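2-hydroxyisobutyryl-CoA synthetase (Aquincola tertiaricarbonis, PDB 6HDY) belongs to the ANL superfamily of AMP-binding enzymes, in which a large N-terminal domain is followed by a small C-terminal domain. Local coordinates at residues Ser384-Ala389 / Gly398-Val403; Lys48-Arg53 / Thr328-Thr333; Gly184-Arg187 / Lys191-Pro194; Ala312-Val317 / Arg339-Asp344. All blocks are in the same frame, centred on the assembly; numbering follows the deposited sequence.

Along the chain, interaction 3 lies inside the long loop closed by interaction 2, whose span overlaps that of interaction 4; interaction 1 follows in the C-terminal domain. Interactions 2 and 4 share an antiparallel sheet through its neighbouring strands 322-329 and 340-347, and they touch where Thr-328 OG1 probably accepts a hydrogen bond from Arg-339 N. Interaction 3 sits at the edge of a parallel sheet, its centre about 27 Å from that of interaction 2. Interactions 1 and 4 have centres about 27 Å apart. Strand 340-347 carries Asp-344 to 8LQ, and the C-terminal domain of interaction 1 reaches it through Lys-466, so the ligand lies where both domains meet.

Interaction 1. Residues Ser384-Ala389 / Gly398-Val403; sequences SEIDAA and GEHRIV
Asp-387 OD1 is approached by several groups: a water donates to it, Arg-469 lies at a long, weak ion-pair distance, and His-400 presents its ring edge, with CE1 3.5 Å from OD1 and close to the ring plane. The water lies 2.6 Å from Asp-387 OD1 and also donates to Gly-398 O, a weak bridge from the helix to the residue that precedes strand 399-403. The side chain of His-400 leaves the strand toward the helix, and chi1 of 71° sets CG between the backbone N and the carbonyl carbon, which brings CE1 to Asp-387 OD1. ND1 is hydrogen-bonded to Tyr-396 OH, which helps fix the rotation of the ring, while NE2 lies 3.7 Å from Ile-386 CG2 in an oblique approach. Further along, Ile-386 and Ile-402 meet tip to tip, their CD1 methyls 3.8 Å apart. Here a helix packs on the mixed sheet of the C-terminal domain: segment 384-389 runs roughly antiparallel to strand 399-403 (148° between their directions), the short-segment axes 9.9 Å apart at closest approach. Leu-413 and Leu-415 of strand 413-419 and Leu-446 of helix 428-446 enclose Ile-386, and strand 470-471 flanks strand 399-403.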
loop_
_atom_site.group_PDB
_atom_site.type_symbol
_atom_site.label_atom_id
_atom_site.label_comp_id
_atom_site.label_asym_id
_atom_site.label_seq_id
_atom_site.Cartn_x
_atom_site.Cartn_y
_atom_site.Cartn_z
ATOM N N SER A 384 25.808 10.800 -6.794
ATOM C CA SER A 384 26.129 9.381 -6.640
ATOM C C SER A 384 27.641 9.108 -6.555
ATOM O O SER A 384 28.037 8.077 -5.992
ATOM C CB SER A 384 25.482 8.542 -7.739
ATOM O OG SER A 384 26.023 8.875 -9.006
ATOM N N GLU A 385 28.474 10.009 -7.127
ATOM C CA GLU A 385 29.947 9.876 -7.106
ATOM C C GLU A 385 30.482 10.132 -5.687
ATOM O O GLU A 385 31.381 9.429 -5.235
ATOM C CB GLU A 385 30.604 10.814 -8.123
ATOM C CG GLU A 385 30.267 10.500 -9.579
ATOM C CD GLU A 385 30.682 11.560 -10.588
ATOM O OE1 GLU A 385 30.483 12.762 -10.309
ATOM O OE2 GLU A 385 31.178 11.184 -11.675
ATOM N N ILE A 386 29.860 11.096 -4.973
ATOM C CA ILE A 386 30.152 11.465 -3.582
ATOM C C ILE A 386 29.703 10.337 -2.648
ATOM O O ILE A 386 30.462 9.938 -1.762
ATOM C CB ILE A 386 29.525 12.842 -3.229
ATOM C CG1 ILE A 386 30.262 13.971 -3.983
ATOM C CG2 ILE A 386 29.492 13.097 -1.705
ATOM C CD1 ILE A 386 29.441 15.187 -4.252
ATOM N N ASP A 387 28.474 9.813 -2.874
ATOM C CA ASP A 387 27.904 8.706 -2.118
ATOM C C ASP A 387 28.814 7.489 -2.222
ATOM O O ASP A 387 29.104 6.885 -1.198
ATOM C CB ASP A 387 26.494 8.366 -2.644
ATOM C CG ASP A 387 25.712 7.403 -1.779
ATOM O OD1 ASP A 387 25.780 7.532 -0.539
ATOM O OD2 ASP A 387 24.993 6.551 -2.341
ATOM N N ALA A 388 29.297 7.158 -3.449
ATOM C CA ALA A 388 30.193 6.040 -3.725
ATOM C C ALA A 388 31.534 6.165 -2.992
ATOM O O ALA A 388 31.976 5.189 -2.381
ATOM C CB ALA A 388 30.432 5.906 -5.222
ATOM N N ALA A 389 32.168 7.364 -3.038
ATOM C CA ALA A 389 33.473 7.599 -2.412
ATOM C C ALA A 389 33.390 7.482 -0.894
ATOM O O ALA A 389 34.246 6.828 -0.295
ATOM C CB ALA A 389 34.017 8.961 -2.813
ATOM N N GLY A 398 27.307 6.419 7.432
ATOM C CA GLY A 398 26.127 5.991 6.681
ATOM C C GLY A 398 25.265 7.096 6.106
ATOM O O GLY A 398 24.360 6.813 5.325
ATOM N N GLU A 399 25.527 8.357 6.485
ATOM C CA GLU A 399 24.798 9.512 5.968
ATOM C C GLU A 399 25.671 10.713 5.770
ATOM O O GLU A 399 26.730 10.849 6.415
ATOM C CB GLU A 399 23.548 9.883 6.800
ATOM C CG GLU A 399 22.252 9.220 6.315
ATOM C CD GLU A 399 21.870 9.398 4.856
ATOM O OE1 GLU A 399 22.310 10.388 4.224
ATOM O OE2 GLU A 399 21.114 8.546 4.345
ATOM N N HIS A 400 25.234 11.571 4.831
ATOM C CA HIS A 400 25.880 12.832 4.461
ATOM C C HIS A 400 24.877 13.702 3.712
ATOM O O HIS A 400 23.822 13.209 3.284
ATOM C CB HIS A 400 27.143 12.592 3.603
ATOM C CG HIS A 400 26.860 12.118 2.207
ATOM N ND1 HIS A 400 26.665 10.778 1.925
ATOM C CD2 HIS A 400 26.764 12.825 1.052
ATOM C CE1 HIS A 400 26.465 10.710 0.618
ATOM N NE2 HIS A 400 26.506 11.914 0.053
ATOM N N ARG A 401 25.206 14.988 3.570
ATOM C CA ARG A 401 24.466 15.970 2.789
ATOM C C ARG A 401 25.495 16.721 1.952
ATOM O O ARG A 401 26.642 16.916 2.383
ATOM C CB ARG A 401 23.696 16.979 3.664
ATOM C CG ARG A 401 22.482 16.450 4.450
ATOM C CD ARG A 401 21.219 16.198 3.628
ATOM N NE ARG A 401 21.135 14.777 3.357
ATOM C CZ ARG A 401 20.229 13.953 3.862
ATOM N NH1 ARG A 401 19.203 14.425 4.558
ATOM N NH2 ARG A 401 20.323 12.660 3.650
ATOM N N ILE A 402 25.095 17.108 0.743
ATOM C CA ILE A 402 25.891 17.934 -0.163
ATOM C C ILE A 402 25.175 19.290 -0.148
ATOM O O ILE A 402 23.957 19.326 -0.339
ATOM C CB ILE A 402 25.996 17.332 -1.586
ATOM C CG1 ILE A 402 26.420 15.849 -1.552
ATOM C CG2 ILE A 402 26.917 18.162 -2.469
ATOM C CD1 ILE A 402 25.967 15.060 -2.773
ATOM N N VAL A 403 25.896 20.372 0.213
ATOM C CA VAL A 403 25.333 21.724 0.291
ATOM C C VAL A 403 25.883 22.550 -0.882
ATOM O O VAL A 403 27.096 22.752 -0.998
ATOM C CB VAL A 403 25.481 22.411 1.683
ATOM C CG1 VAL A 403 24.917 23.823 1.667
ATOM C CG2 VAL A 403 24.802 21.590 2.782
HETATM O O HOH W 1 25.350 7.045 1.995
#

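Interaction 2. Residues Lys48-Arg53 / Thr328-Thr333; sequences KAILGR and THLERT
Arg-53 NH1 donates to Leu-330 O over 3.1 Å, tying helix 43-64, near the N-terminus, to the rest of the fold: the helix packs on the loop that follows strand 322-329 of the five-stranded antiparallel sheet. The N-H points well at its acceptor (161°), and the oxygen lies at the guanidinium edge, near its plane. The donor, however, stands above the carbonyl plane, 41° out of it. The same NH1 also donates to a water, 2.8 Å away, which in turn donates to Glu-331 OE2 at 2.6 Å. That water couples the two opposite charges, since NH1 and OE2 are 4.2 Å apart and form no direct salt bridge. Guanidinium and carboxylate are nearly coplanar, their planes 22° apart.

Both groups have further partners. Arg-53 NE bonds to Gln-56 OE1 and its guanidinium makes a cation-pi contact with Trp-15, whereas Glu-331 is held by Tyr-21 OH at OE1 and by Arg-38 in a salt bridge at OE2. The cluster therefore also gathers the N-terminal residues near the helix, which probably helps to balance the charges in this buried setting.

Arg-53 reaches the carbonyl by bending at chi2 and chi3, which lays its aliphatic part on Leu-330, with Arg-53 CG 3.7 Å from Leu-330 CB. One helical turn earlier, Ile-50 crosses Leu-330 at about a right angle, and Leu-330 CD1 is equidistant from its CG1 and CG2, 4.1 Å from each.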
loop_
_atom_site.group_PDB
_atom_site.type_symbol
_atom_site.label_atom_id
_atom_site.label_comp_id
_atom_site.label_asym_id
_atom_site.label_seq_id
_atom_site.Cartn_x
_atom_site.Cartn_y
_atom_site.Cartn_z
ATOM N N LYS A 48 14.957 -7.142 -35.476
ATOM C CA LYS A 48 14.074 -7.199 -36.638
ATOM C C LYS A 48 12.612 -7.178 -36.179
ATOM O O LYS A 48 11.792 -6.423 -36.716
ATOM C CB LYS A 48 14.348 -8.454 -37.483
ATOM C CG LYS A 48 15.598 -8.318 -38.359
ATOM C CD LYS A 48 15.554 -9.173 -39.632
ATOM C CE LYS A 48 16.792 -8.967 -40.485
ATOM N NZ LYS A 48 16.547 -9.280 -41.920
ATOM N N ALA A 49 12.294 -8.019 -35.181
ATOM C CA ALA A 49 10.964 -8.156 -34.624
ATOM C C ALA A 49 10.591 -6.914 -33.808
ATOM O O ALA A 49 9.442 -6.498 -33.870
ATOM C CB ALA A 49 10.882 -9.413 -33.777
ATOM N N ILE A 50 11.574 -6.282 -33.119
ATOM C CA ILE A 50 11.375 -5.038 -32.344
ATOM C C ILE A 50 10.897 -3.933 -33.283
ATOM O O ILE A 50 9.908 -3.280 -32.980
ATOM C CB ILE A 50 12.636 -4.639 -31.527
ATOM C CG1 ILE A 50 12.805 -5.568 -30.317
ATOM C CG2 ILE A 50 12.594 -3.156 -31.088
ATOM C CD1 ILE A 50 14.211 -5.683 -29.806
ATOM N N LEU A 51 11.552 -3.792 -34.450
ATOM C CA LEU A 51 11.199 -2.821 -35.489
ATOM C C LEU A 51 9.781 -3.096 -35.993
ATOM O O LEU A 51 9.020 -2.149 -36.205
ATOM C CB LEU A 51 12.224 -2.868 -36.647
ATOM C CG LEU A 51 11.858 -2.157 -37.973
ATOM C CD1 LEU A 51 11.699 -0.638 -37.774
ATOM C CD2 LEU A 51 12.864 -2.486 -39.078
ATOM N N GLY A 52 9.450 -4.384 -36.162
ATOM C CA GLY A 52 8.128 -4.846 -36.574
ATOM C C GLY A 52 7.070 -4.413 -35.580
ATOM O O GLY A 52 6.038 -3.854 -35.963
ATOM N N ARG A 53 7.359 -4.612 -34.285
ATOM C CA ARG A 53 6.475 -4.217 -33.185
ATOM C C ARG A 53 6.336 -2.690 -33.109
ATOM O O ARG A 53 5.247 -2.180 -32.860
ATOM C CB ARG A 53 7.009 -4.760 -31.841
ATOM C CG ARG A 53 6.148 -4.356 -30.615
ATOM C CD ARG A 53 4.666 -4.739 -30.710
ATOM N NE ARG A 53 4.486 -6.153 -31.045
ATOM C CZ ARG A 53 4.572 -7.140 -30.162
ATOM N NH1 ARG A 53 4.780 -6.876 -28.874
ATOM N NH2 ARG A 53 4.428 -8.395 -30.553
ATOM N N THR A 328 10.728 3.134 -25.178
ATOM C CA THR A 328 9.495 2.865 -25.917
ATOM C C THR A 328 8.860 1.547 -25.464
ATOM O O THR A 328 9.523 0.507 -25.479
ATOM C CB THR A 328 9.711 2.916 -27.451
ATOM O OG1 THR A 328 10.243 4.193 -27.829
ATOM C CG2 THR A 328 8.421 2.644 -28.228
ATOM N N HIS A 329 7.562 1.608 -25.080
ATOM C CA HIS A 329 6.735 0.452 -24.732
ATOM C C HIS A 329 6.474 -0.404 -25.960
ATOM O O HIS A 329 6.029 0.115 -26.996
ATOM C CB HIS A 329 5.343 0.886 -24.164
ATOM C CG HIS A 329 5.381 1.330 -22.732
ATOM N ND1 HIS A 329 4.959 2.595 -22.353
ATOM C CD2 HIS A 329 5.761 0.647 -21.627
ATOM C CE1 HIS A 329 5.110 2.645 -21.039
ATOM N NE2 HIS A 329 5.601 1.498 -20.561
ATOM N N LEU A 330 6.678 -1.728 -25.834
ATOM C CA LEU A 330 6.330 -2.630 -26.954
ATOM C C LEU A 330 5.072 -3.485 -26.654
ATOM O O LEU A 330 4.536 -4.137 -27.549
ATOM C CB LEU A 330 7.528 -3.531 -27.335
ATOM C CG LEU A 330 8.846 -2.844 -27.699
ATOM C CD1 LEU A 330 9.896 -3.865 -28.033
ATOM C CD2 LEU A 330 8.663 -1.882 -28.850
ATOM N N GLU A 331 4.590 -3.460 -25.400
ATOM C CA GLU A 331 3.480 -4.283 -24.929
ATOM C C GLU A 331 2.482 -3.518 -24.058
ATOM O O GLU A 331 2.025 -4.048 -23.035
ATOM C CB GLU A 331 4.032 -5.517 -24.179
ATOM C CG GLU A 331 4.799 -6.507 -25.051
ATOM C CD GLU A 331 5.218 -7.809 -24.400
ATOM O OE1 GLU A 331 5.253 -7.883 -23.152
ATOM O OE2 GLU A 331 5.506 -8.768 -25.145
ATOM N N ARG A 332 2.125 -2.275 -24.458
ATOM C CA ARG A 332 1.152 -1.455 -23.719
ATOM C C ARG A 332 0.168 -0.738 -24.617
ATOM O O ARG A 332 0.558 -0.123 -25.608
ATOM C CB ARG A 332 1.851 -0.463 -22.758
ATOM C CG ARG A 332 2.338 -1.125 -21.471
ATOM C CD ARG A 332 2.618 -0.153 -20.355
ATOM N NE ARG A 332 1.447 0.640 -19.936
ATOM C CZ ARG A 332 1.482 1.555 -18.973
ATOM N NH1 ARG A 332 2.612 1.796 -18.316
ATOM N NH2 ARG A 332 0.386 2.237 -18.658
ATOM N N THR A 333 -1.122 -0.819 -24.266
ATOM C CA THR A 333 -2.200 -0.160 -25.005
ATOM C C THR A 333 -2.682 1.114 -24.298
ATOM O O THR A 333 -3.267 1.974 -24.944
ATOM C CB THR A 333 -3.356 -1.141 -25.247
ATOM O OG1 THR A 333 -3.764 -1.695 -23.991
ATOM C CG2 THR A 333 -2.997 -2.254 -26.240
HETATM O O HOH W 2 4.396 -9.245 -27.463
#

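Interaction 3. Residues Gly184-Arg187 / Lys191-Pro194; sequences GAER and KAFP
Ala-185, in the last turn of helix 176-187, and Ala-192, in strand 191-193, bring their CA atoms to 5.5 Å, with three residues between the two segments. The two elements are the second half of the beta-alpha-beta unit that starts with strand 165-168, and strand 191-193 pairs with that strand as an outermost member of the chain's five-stranded parallel sheet.

Both alanine CB atoms point at the opposite segment and meet 4.0 Å apart. Having nothing beyond CB, these residues leave room for the close approach of helix and strand. Glu-186 adds a looser touch along its aliphatic part: CG lies 4.3 Å from Ala-192 CB, while the carboxylate extends further, its OE2 hydrogen-bonded to His-123 NE2 of the second subunit. On the strand, Lys-191 and Phe-193 direct their CB atoms away from the helix, and Phe-193 packs on Leu-165 and Cys-167 of the neighbouring strand. Leu-182 of the same helix also covers Ala-192, and Met-155 of helix 141-157 packs against Ala-185.

The backbone of Ala-192 is hydrogen-bonded to the second subunit, so this edge of the sheet belongs to the subunit interface. Across the two segments the chemistry is purely van der Waals: the methyl-methyl contact is compatible with the close spacing of helix and strand, whereas the polar bonds of Glu-186 and of the Ala-192 backbone are directed to the other subunit.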
loop_
_atom_site.group_PDB
_atom_site.type_symbol
_atom_site.label_atom_id
_atom_site.label_comp_id
_atom_site.label_asym_id
_atom_site.label_seq_id
_atom_site.Cartn_x
_atom_site.Cartn_y
_atom_site.Cartn_z
ATOM N N GLY A 184 4.489 -8.663 -10.061
ATOM C CA GLY A 184 5.465 -9.649 -10.518
ATOM C C GLY A 184 5.522 -10.827 -9.576
ATOM O O GLY A 184 5.508 -11.973 -10.020
ATOM N N ALA A 185 5.541 -10.554 -8.260
ATOM C CA ALA A 185 5.534 -11.590 -7.216
ATOM C C ALA A 185 4.267 -12.448 -7.302
ATOM O O ALA A 185 4.355 -13.676 -7.266
ATOM C CB ALA A 185 5.662 -10.945 -5.836
ATOM N N GLU A 186 3.099 -11.807 -7.471
ATOM C CA GLU A 186 1.793 -12.471 -7.635
ATOM C C GLU A 186 1.815 -13.410 -8.853
ATOM O O GLU A 186 1.455 -14.591 -8.722
ATOM C CB GLU A 186 0.662 -11.427 -7.795
ATOM C CG GLU A 186 0.288 -10.665 -6.511
ATOM C CD GLU A 186 -0.710 -9.519 -6.635
ATOM O OE1 GLU A 186 -1.003 -9.081 -7.766
ATOM O OE2 GLU A 186 -1.208 -9.052 -5.592
ATOM N N ARG A 187 2.239 -12.897 -10.031
ATOM C CA ARG A 187 2.301 -13.685 -11.270
ATOM C C ARG A 187 3.375 -14.810 -11.193
ATOM O O ARG A 187 3.175 -15.907 -11.737
ATOM C CB ARG A 187 2.528 -12.765 -12.494
ATOM C CG ARG A 187 2.615 -13.487 -13.857
ATOM C CD ARG A 187 1.409 -14.386 -14.152
ATOM N NE ARG A 187 1.603 -15.172 -15.376
ATOM C CZ ARG A 187 2.172 -16.374 -15.433
ATOM N NH1 ARG A 187 2.318 -16.988 -16.595
ATOM N NH2 ARG A 187 2.618 -16.960 -14.331
ATOM N N LYS A 191 5.049 -16.147 -2.621
ATOM C CA LYS A 191 4.174 -15.748 -1.514
ATOM C C LYS A 191 4.395 -14.216 -1.403
ATOM O O LYS A 191 5.413 -13.775 -0.856
ATOM C CB LYS A 191 4.575 -16.445 -0.203
ATOM C CG LYS A 191 4.301 -17.926 -0.160
ATOM C CD LYS A 191 4.994 -18.521 1.053
ATOM C CE LYS A 191 4.806 -20.011 1.157
ATOM N NZ LYS A 191 5.282 -20.738 -0.054
ATOM N N ALA A 192 3.510 -13.412 -2.029
ATOM C CA ALA A 192 3.696 -11.942 -2.016
ATOM C C ALA A 192 3.454 -11.402 -0.615
ATOM O O ALA A 192 2.417 -11.684 -0.026
ATOM C CB ALA A 192 2.770 -11.266 -3.028
ATOM N N PHE A 193 4.457 -10.706 -0.049
ATOM C CA PHE A 193 4.377 -10.122 1.288
ATOM C C PHE A 193 4.432 -8.564 1.170
ATOM O O PHE A 193 5.504 -7.951 1.351
ATOM C CB PHE A 193 5.491 -10.713 2.198
ATOM C CG PHE A 193 5.604 -10.120 3.582
ATOM C CD1 PHE A 193 4.472 -9.688 4.271
ATOM C CD2 PHE A 193 6.838 -10.050 4.226
ATOM C CE1 PHE A 193 4.577 -9.136 5.555
ATOM C CE2 PHE A 193 6.942 -9.530 5.526
ATOM C CZ PHE A 193 5.814 -9.070 6.183
ATOM N N PRO A 194 3.289 -7.908 0.840
ATOM C CA PRO A 194 3.316 -6.445 0.672
ATOM C C PRO A 194 3.256 -5.675 1.991
ATOM O O PRO A 194 2.222 -5.119 2.368
ATOM C CB PRO A 194 2.131 -6.189 -0.258
ATOM C CG PRO A 194 1.144 -7.255 0.088
ATOM C CD PRO A 194 1.926 -8.441 0.594
#

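Interaction 4. Residues Ala312-Val317 / Arg339-Asp344; sequences ANMRRV and RLLSGD. With 8LQ ([[(2~{R},3~{S},4~{R},5~{R})-5-(6-aminopurin-9-yl)-3,4-bis(oxidanyl)oxolan-2-yl]methoxy-oxidanyl-phosphoryl] (3~{S})-3-oxidanylbutanoate), chain C.
Met-314 meets segment 339-344 in two ways: its O accepts from Arg-339 and its methyl end packs on Leu-341. The contact spans one side of the five-stranded antiparallel sheet, between the turn leading into the short, weakly bonded edge strand at about 315-316 and strand 340-347, where Arg-339 and Leu-340 form a G1 beta bulge opposite Tyr-327. On the tight side, Arg-339 NH2 donates to Met-314 O at 3.1 Å and nearly straight (168°), with the oxygen in the guanidinium plane. NE of this arginine bonds to Val-92 O and NH1 forms a salt bridge with Glu-307, so three of its partners fix the buried guanidinium. Met-314 also sets CB 3.5 Å from Arg-339 NH2, then bends at chi2 (-54°) to cross Leu-341 at about a right angle, its CE 3.8 Å from Leu-341 CD1.

The other side is looser. Arg-315 is exposed and directs its CB away from 339-344, its guanidinium face lying over Asn-313 CG. Asn-313 OD1 closes an Asx turn by accepting from Arg-315 N.

At the far end of 339-344 the chain reaches the ligand pocket, where Ser-342 OG accepts from Asp-344 N in an ST turn. Asp-344 takes both ribose hydroxyls of 8LQ, as is usual for an acidic residue in this family: O2' donates to OD1 and O3' to OD2, each at 2.6 Å.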
loop_
_atom_site.group_PDB
_atom_site.type_symbol
_atom_site.label_atom_id
_atom_site.label_comp_id
_atom_site.label_asym_id
_atom_site.label_seq_id
_atom_site.Cartn_x
_atom_site.Cartn_y
_atom_site.Cartn_z
ATOM N N ALA A 312 22.030 15.867 -27.330
ATOM C CA ALA A 312 22.146 16.938 -28.304
ATOM C C ALA A 312 21.338 16.654 -29.570
ATOM O O ALA A 312 20.884 17.600 -30.212
ATOM C CB ALA A 312 23.605 17.150 -28.662
ATOM N N ASN A 313 21.161 15.370 -29.947
ATOM C CA ASN A 313 20.443 15.030 -31.186
ATOM C C ASN A 313 19.433 13.855 -31.075
ATOM O O ASN A 313 18.783 13.517 -32.067
ATOM C CB ASN A 313 21.455 14.762 -32.307
ATOM C CG ASN A 313 22.430 13.632 -32.040
ATOM O OD1 ASN A 313 22.186 12.712 -31.251
ATOM N ND2 ASN A 313 23.556 13.661 -32.725
ATOM N N MET A 314 19.351 13.208 -29.896
ATOM C CA MET A 314 18.475 12.056 -29.592
ATOM C C MET A 314 18.743 10.823 -30.482
ATOM O O MET A 314 17.844 10.013 -30.724
ATOM C CB MET A 314 16.970 12.442 -29.588
ATOM C CG MET A 314 16.613 13.464 -28.515
ATOM S SD MET A 314 17.111 12.997 -26.834
ATOM C CE MET A 314 17.139 14.588 -26.104
ATOM N N ARG A 315 19.997 10.660 -30.917
ATOM C CA ARG A 315 20.419 9.504 -31.703
ATOM C C ARG A 315 21.277 8.619 -30.820
ATOM O O ARG A 315 21.907 9.130 -29.891
ATOM C CB ARG A 315 21.097 9.913 -33.018
ATOM C CG ARG A 315 20.065 10.279 -34.093
ATOM C CD ARG A 315 20.655 10.479 -35.470
ATOM N NE ARG A 315 20.735 11.901 -35.813
ATOM C CZ ARG A 315 21.868 12.593 -35.894
ATOM N NH1 ARG A 315 21.844 13.884 -36.202
ATOM N NH2 ARG A 315 23.037 11.996 -35.677
ATOM N N ARG A 316 21.222 7.285 -31.035
ATOM C CA ARG A 316 21.965 6.320 -30.224
ATOM C C ARG A 316 23.462 6.606 -30.241
ATOM O O ARG A 316 23.999 6.971 -31.287
ATOM C CB ARG A 316 21.701 4.872 -30.688
ATOM C CG ARG A 316 20.300 4.329 -30.368
ATOM C CD ARG A 316 19.994 3.059 -31.158
ATOM N NE ARG A 316 19.999 3.290 -32.609
ATOM C CZ ARG A 316 20.030 2.334 -33.537
ATOM N NH1 ARG A 316 20.054 1.055 -33.184
ATOM N NH2 ARG A 316 20.047 2.650 -34.824
ATOM N N VAL A 317 24.115 6.506 -29.066
ATOM C CA VAL A 317 25.565 6.670 -28.923
ATOM C C VAL A 317 26.180 5.275 -29.143
ATOM O O VAL A 317 25.488 4.282 -28.857
ATOM C CB VAL A 317 26.014 7.306 -27.565
ATOM C CG1 VAL A 317 25.440 8.704 -27.386
ATOM C CG2 VAL A 317 25.692 6.428 -26.357
ATOM N N ARG A 339 9.344 6.770 -27.220
ATOM C CA ARG A 339 10.566 7.555 -27.163
ATOM C C ARG A 339 10.484 8.600 -26.055
ATOM O O ARG A 339 10.698 9.784 -26.287
ATOM C CB ARG A 339 10.964 8.128 -28.553
ATOM C CG ARG A 339 11.690 7.079 -29.353
ATOM C CD ARG A 339 12.128 7.467 -30.746
ATOM N NE ARG A 339 12.864 8.726 -30.834
ATOM C CZ ARG A 339 14.176 8.866 -30.677
ATOM N NH1 ARG A 339 14.929 7.825 -30.342
ATOM N NH2 ARG A 339 14.742 10.052 -30.830
ATOM N N LEU A 340 10.179 8.153 -24.831
ATOM C CA LEU A 340 10.188 9.061 -23.679
ATOM C C LEU A 340 11.634 9.278 -23.221
ATOM O O LEU A 340 12.382 8.316 -23.002
ATOM C CB LEU A 340 9.307 8.576 -22.504
ATOM C CG LEU A 340 9.357 9.355 -21.155
ATOM C CD1 LEU A 340 8.713 10.744 -21.277
ATOM C CD2 LEU A 340 8.685 8.557 -20.030
ATOM N N LEU A 341 12.008 10.561 -23.119
ATOM C CA LEU A 341 13.309 11.022 -22.665
ATOM C C LEU A 341 13.364 10.865 -21.125
ATOM O O LEU A 341 12.515 11.407 -20.427
ATOM C CB LEU A 341 13.509 12.491 -23.103
ATOM C CG LEU A 341 14.759 13.233 -22.583
ATOM C CD1 LEU A 341 16.043 12.548 -23.036
ATOM C CD2 LEU A 341 14.760 14.678 -23.055
ATOM N N SER A 342 14.321 10.075 -20.612
ATOM C CA SER A 342 14.436 9.841 -19.169
ATOM C C SER A 342 15.043 11.017 -18.449
ATOM O O SER A 342 14.626 11.335 -17.337
ATOM C CB SER A 342 15.250 8.587 -18.878
ATOM O OG SER A 342 16.618 8.801 -19.186
ATOM N N GLY A 343 16.018 11.649 -19.094
ATOM C CA GLY A 343 16.792 12.749 -18.538
ATOM C C GLY A 343 17.887 12.224 -17.626
ATOM O O GLY A 343 18.472 12.986 -16.855
ATOM N N ASP A 344 18.167 10.903 -17.706
ATOM C CA ASP A 344 19.154 10.216 -16.883
ATOM C C ASP A 344 20.443 10.033 -17.641
ATOM O O ASP A 344 20.469 10.240 -18.851
ATOM C CB ASP A 344 18.602 8.865 -16.406
ATOM C CG ASP A 344 17.410 9.005 -15.493
ATOM O OD1 ASP A 344 17.470 9.830 -14.566
ATOM O OD2 ASP A 344 16.419 8.282 -15.699
HETATM N N9 8LQ C . 15.908 5.696 -10.902
HETATM C C8 8LQ C . 14.968 4.739 -10.837
HETATM N N7 8LQ C . 15.568 3.555 -10.778
HETATM C C5 8LQ C . 16.893 3.768 -10.830
HETATM C C6 8LQ C . 17.968 2.952 -10.754
HETATM N N6 8LQ C . 17.762 1.647 -10.668
HETATM N N1 8LQ C . 19.227 3.428 -10.804
HETATM C C2 8LQ C . 19.460 4.803 -10.895
HETATM N N3 8LQ C . 18.344 5.627 -10.897
HETATM C C4 8LQ C . 17.097 5.099 -10.899
HETATM C CAA 8LQ C . 8.867 3.039 -10.382
HETATM C CAZ 8LQ C . 10.360 2.629 -10.286
HETATM O OAE 8LQ C . 10.732 2.493 -8.917
HETATM C CAL 8LQ C . 11.298 3.658 -10.948
HETATM C CAS 8LQ C . 11.081 5.055 -10.353
HETATM O OAC 8LQ C . 11.567 5.340 -9.262
HETATM O OAQ 8LQ C . 10.255 5.887 -11.085
HETATM P PBC 8LQ C . 10.130 7.457 -10.805
HETATM O OAH 8LQ C . 9.502 7.554 -9.350
HETATM O OAD 8LQ C . 9.336 8.172 -11.820
HETATM O "O5'" 8LQ C . 11.623 7.975 -10.826
HETATM C "C5'" 8LQ C . 12.394 7.659 -11.983
HETATM C "C4'" 8LQ C . 13.792 8.196 -11.818
HETATM O "O4'" 8LQ C . 14.401 7.598 -10.643
HETATM C "C3'" 8LQ C . 14.580 7.712 -12.960
HETATM O "O3'" 8LQ C . 14.433 8.613 -14.093
HETATM C "C2'" 8LQ C . 15.991 7.733 -12.368
HETATM O "O2'" 8LQ C . 16.516 9.116 -12.262
HETATM C "C1'" 8LQ C . 15.732 7.183 -10.985
#